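Serpin48 (Tenebrio molitor, PDB 3OZQ) is a serpin that specifically inhibits the protease SPE in the innate immunity of this insect. Local coordinates at residues 37-42 against 79-84. Sequence-based numbering, arbitrary orientation.
Sequences SPFSAA and EVLSKL
Phe39 is the one residue of 37-42 that touches segment 79-84, its ring meeting Val80, Leu81 and Leu84. CB leaves the first turn of helix 38-50 in the direction of residues 79-84. CG stands roughly opposite the backbone N (chi1 159°), and that torsion sends the ring outward, so that its far carbons do the touching. CE2 meets CG2 of Val80 at 4.0 Å, the methyl lying at the ring edge and in its plane. CZ comes 3.6 Å from CD2 of Leu81, another methyl near the plane at the edge. CE1 and CZ share CD1 of Leu84, each 3.3 Å away; this leucine's side chain runs against that of Phe39 and reaches the ring at a slant. In the serpin fold this joins the start of helix 38-50 to the C-terminal end of helix 70-83, with Leu84 just past it. Both helices also pack on strands here, Phe39 on Met365 of strand 365-372 and Leu84 on Leu91 of strand 90-100, while helix 10-29 adds Val15 against Phe39 and Phe11 against Val80. An alanine in place of Phe39 would take away the whole ring and is likely to open a gap at the methyls of Val80, Leu81 and Leu84. Behind the ring, Ser37 N-caps the helix: its OG accepts from Ser40 N at 3.0 Å and is also hydrogen-bonded to Leu367 O.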
loop_
_atom_site.group_PDB
_atom_site.type_symbol
_atom_site.label_atom_id
_atom_site.label_comp_id
_atom_site.label_asym_id
_atom_site.label_seq_id
_atom_site.Cartn_x
_atom_site.Cartn_y
_atom_site.Cartn_z
ATOM N N SER A 37 -0.751 0.533 1.523
ATOM C CA SER A 37 0.515 -0.057 1.111
ATOM C C SER A 37 1.394 -0.323 2.324
ATOM O O SER A 37 2.180 0.537 2.738
ATOM C CB SER A 37 1.266 0.840 0.144
ATOM O OG SER A 37 2.468 0.190 -0.255
ATOM N N PRO A 38 1.258 -1.517 2.911
ATOM C CA PRO A 38 2.182 -1.856 4.003
ATOM C C PRO A 38 3.640 -1.795 3.538
ATOM O O PRO A 38 4.526 -1.316 4.274
ATOM C CB PRO A 38 1.758 -3.272 4.387
ATOM C CG PRO A 38 0.278 -3.330 3.983
ATOM C CD PRO A 38 0.230 -2.550 2.698
ATOM N N PHE A 39 3.890 -2.239 2.313
ATOM C CA PHE A 39 5.249 -2.196 1.766
ATOM C C PHE A 39 5.839 -0.789 1.804
ATOM O O PHE A 39 6.918 -0.571 2.358
ATOM C CB PHE A 39 5.275 -2.700 0.322
ATOM C CG PHE A 39 6.478 -2.233 -0.445
ATOM C CD1 PHE A 39 6.397 -1.136 -1.288
ATOM C CD2 PHE A 39 7.698 -2.874 -0.297
ATOM C CE1 PHE A 39 7.512 -0.686 -1.970
ATOM C CE2 PHE A 39 8.808 -2.438 -0.987
ATOM C CZ PHE A 39 8.712 -1.346 -1.830
ATOM N N SER A 40 5.131 0.176 1.211
ATOM C CA SER A 40 5.677 1.526 1.105
ATOM C C SER A 40 5.904 2.153 2.491
ATOM O O SER A 40 6.957 2.753 2.765
ATOM C CB SER A 40 4.773 2.397 0.222
ATOM O OG SER A 40 5.477 3.512 -0.298
ATOM N N ALA A 41 4.913 2.010 3.366
ATOM C CA ALA A 41 5.045 2.482 4.728
ATOM C C ALA A 41 6.305 1.861 5.341
ATOM O O ALA A 41 7.075 2.534 6.039
ATOM C CB ALA A 41 3.807 2.115 5.536
ATOM N N ALA A 42 6.511 0.575 5.070
ATOM C CA ALA A 42 7.644 -0.161 5.622
ATOM C C ALA A 42 8.976 0.431 5.175
ATOM O O ALA A 42 9.895 0.564 5.973
ATOM C CB ALA A 42 7.563 -1.641 5.255
ATOM N N GLU A 79 17.275 -2.838 -3.201
ATOM C CA GLU A 79 16.974 -3.725 -4.334
ATOM C C GLU A 79 15.488 -3.731 -4.714
ATOM O O GLU A 79 15.139 -3.519 -5.876
ATOM C CB GLU A 79 17.495 -5.155 -4.107
ATOM C CG GLU A 79 17.350 -6.057 -5.354
ATOM C CD GLU A 79 18.095 -7.393 -5.242
ATOM O OE1 GLU A 79 17.559 -8.326 -4.601
ATOM O OE2 GLU A 79 19.213 -7.518 -5.802
ATOM N N VAL A 80 14.611 -3.965 -3.746
ATOM C CA VAL A 80 13.180 -3.976 -4.047
ATOM C C VAL A 80 12.736 -2.666 -4.698
ATOM O O VAL A 80 12.097 -2.672 -5.750
ATOM C CB VAL A 80 12.314 -4.272 -2.803
ATOM C CG1 VAL A 80 12.549 -5.690 -2.321
ATOM C CG2 VAL A 80 12.608 -3.277 -1.699
ATOM N N LEU A 81 13.086 -1.538 -4.090
ATOM C CA LEU A 81 12.667 -0.249 -4.631
ATOM C C LEU A 81 13.123 -0.007 -6.074
ATOM O O LEU A 81 12.393 0.576 -6.873
ATOM C CB LEU A 81 13.136 0.897 -3.741
ATOM C CG LEU A 81 12.289 1.165 -2.498
ATOM C CD1 LEU A 81 12.873 2.350 -1.741
ATOM C CD2 LEU A 81 10.835 1.415 -2.879
ATOM N N SER A 82 14.336 -0.436 -6.398
ATOM C CA SER A 82 14.864 -0.243 -7.743
ATOM C C SER A 82 14.076 -1.033 -8.800
ATOM O O SER A 82 14.012 -0.641 -9.963
ATOM C CB SER A 82 16.341 -0.637 -7.792
ATOM O OG SER A 82 16.484 -2.043 -7.670
ATOM N N LYS A 83 13.482 -2.149 -8.397
ATOM C CA LYS A 83 12.774 -3.003 -9.350
ATOM C C LYS A 83 11.325 -2.580 -9.604
ATOM O O LYS A 83 10.760 -2.880 -10.655
ATOM C CB LYS A 83 12.838 -4.464 -8.907
ATOM C CG LYS A 83 14.246 -5.032 -8.934
ATOM C CD LYS A 83 14.306 -6.427 -8.348
ATOM C CE LYS A 83 15.736 -6.950 -8.366
ATOM N NZ LYS A 83 15.823 -8.390 -7.992
ATOM N N LEU A 84 10.722 -1.883 -8.648
ATOM C CA LEU A 84 9.343 -1.426 -8.809
ATOM C C LEU A 84 9.233 -0.345 -9.896
ATOM O O LEU A 84 8.222 0.363 -9.995
ATOM C CB LEU A 84 8.779 -0.931 -7.476
ATOM C CG LEU A 84 9.038 -1.878 -6.299
ATOM C CD1 LEU A 84 8.273 -1.429 -5.073
ATOM C CD2 LEU A 84 8.682 -3.298 -6.643
#